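Side-chain contact in sensor protein, Kinase (Polaromonas sp. JS666, PDB 3GRC), which probably serves as a phosphorylation-dependent signalling module, a CheY-like receiver domain of a two-component sensor histidine kinase: residues Asp34-His37 with Gln41-Glu44. Numbering follows the deposited sequence.
Sequences DMVH and QALE
Gln41, in the first turn of helix 39-48, reaches back to the end of strand 32-36 and takes the backbone N-H of His37 on its side-chain carbonyl. The bond is nearly straight, 2.9 Å from His37 N to Gln41 OE1 with 169° at the hydrogen, and the N-H meets the C=O almost end-on. Glutamine suits this place because its chain, extended beyond CG, is long enough to span the gap and ends in an uncharged acceptor for a peptide N-H just past the strand. Gln41 OE1 also lies over one face of the His37 imidazole, toward the rim, 3.2 Å from His37 CD2. With chi1 at 60°, His37 CG lies between its own backbone N and carbonyl carbon, which brings the ring alongside the Gln41 amide; ring and amide planes are inclined by 44°, too steeply for a stack. Apart from this bond the polar side is the looser, solvent-facing one, since His37 is exposed and Gln41 partly so. Shortening Gln41 to an alanine would probably leave the His37 N-H without this acceptor and the ring freer to turn.

Packing closes up on the inner side, around Val36. Val36 CB lies 3.5 Å from Gln41 OE1 and 3.8 Å from Gln41 CB, and Val36 CG2 is 4.0 Å from Ala42 CA. A beta-branched valine suits the strand and packs against the helix, while the small, buried Ala42 lets the helix come close. Strand 32-36 is the edge strand of the parallel sheet, hydrogen-bonded to strand 8-12, and the contact joins it to the next helix in the chain. Val36 and Ala42 both touch Cys12 of the neighbouring strand, and Ala42 also meets Leu68 of helix 65-73, whereas Met35 points to the other side of the sheet, against helix 16-28.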
loop_
_atom_site.group_PDB
_atom_site.type_symbol
_atom_site.label_atom_id
_atom_site.label_comp_id
_atom_site.label_asym_id
_atom_site.label_seq_id
_atom_site.Cartn_x
_atom_site.Cartn_y
_atom_site.Cartn_z
ATOM N N ASP A 34 -0.821 9.261 5.191
ATOM C CA ASP A 34 0.496 9.831 5.293
ATOM C C ASP A 34 1.277 9.422 4.059
ATOM O O ASP A 34 1.188 8.288 3.605
ATOM C CB ASP A 34 1.218 9.305 6.537
ATOM C CG ASP A 34 0.665 9.890 7.833
ATOM O OD1 ASP A 34 0.257 11.064 7.821
ATOM O OD2 ASP A 34 0.652 9.179 8.859
HETATM N N MSE A 35 2.057 10.339 3.518
HETATM C CA MSE A 35 2.853 10.016 2.348
HETATM C C MSE A 35 4.327 9.839 2.725
HETATM O O MSE A 35 4.889 10.632 3.467
HETATM C CB MSE A 35 2.752 11.130 1.294
HETATM C CG MSE A 35 1.347 11.584 0.944
HETATM SE SE MSE A 35 1.401 13.105 -0.216
HETATM C CE MSE A 35 1.630 14.557 1.091
ATOM N N VAL A 36 4.935 8.783 2.214
ATOM C CA VAL A 36 6.360 8.503 2.387
ATOM C C VAL A 36 6.851 8.068 1.012
ATOM O O VAL A 36 6.070 7.590 0.196
ATOM C CB VAL A 36 6.665 7.411 3.466
ATOM C CG1 VAL A 36 6.260 7.949 4.836
ATOM C CG2 VAL A 36 5.945 6.091 3.158
ATOM N N HIS A 37 8.142 8.227 0.752
ATOM C CA HIS A 37 8.665 7.909 -0.571
ATOM C C HIS A 37 9.649 6.754 -0.725
ATOM O O HIS A 37 10.236 6.591 -1.801
ATOM C CB HIS A 37 9.265 9.179 -1.176
ATOM C CG HIS A 37 10.378 9.770 -0.372
ATOM N ND1 HIS A 37 11.664 9.264 -0.381
ATOM C CD2 HIS A 37 10.405 10.819 0.488
ATOM C CE1 HIS A 37 12.424 9.970 0.430
ATOM N NE2 HIS A 37 11.679 10.925 0.971
ATOM N N GLN A 41 11.519 4.542 4.811
ATOM C CA GLN A 41 10.579 5.446 5.452
ATOM C C GLN A 41 9.299 4.720 5.831
ATOM O O GLN A 41 8.723 4.976 6.887
ATOM C CB GLN A 41 10.222 6.605 4.538
ATOM C CG GLN A 41 11.299 7.628 4.362
ATOM C CD GLN A 41 10.727 8.922 3.834
ATOM O OE1 GLN A 41 9.836 8.908 2.983
ATOM N NE2 GLN A 41 11.234 10.051 4.332
ATOM N N ALA A 42 8.856 3.813 4.967
ATOM C CA ALA A 42 7.642 3.071 5.249
ATOM C C ALA A 42 7.833 2.189 6.490
ATOM O O ALA A 42 6.971 2.145 7.366
ATOM C CB ALA A 42 7.248 2.233 4.042
ATOM N N LEU A 43 8.965 1.497 6.569
ATOM C CA LEU A 43 9.244 0.636 7.718
ATOM C C LEU A 43 9.292 1.438 9.027
ATOM O O LEU A 43 8.733 1.023 10.043
ATOM C CB LEU A 43 10.558 -0.124 7.500
ATOM C CG LEU A 43 10.434 -1.209 6.427
ATOM C CD1 LEU A 43 11.783 -1.815 6.084
ATOM C CD2 LEU A 43 9.478 -2.271 6.942
ATOM N N GLU A 44 9.941 2.596 8.990
ATOM C CA GLU A 44 10.035 3.451 10.167
ATOM C C GLU A 44 8.648 3.958 10.573
ATOM O O GLU A 44 8.193 3.768 11.707
ATOM C CB GLU A 44 10.931 4.659 9.865
ATOM C CG GLU A 44 11.222 5.537 11.075
ATOM C CD GLU A 44 11.899 6.862 10.720
ATOM O OE1 GLU A 44 12.784 6.891 9.834
ATOM O OE2 GLU A 44 11.552 7.882 11.348
#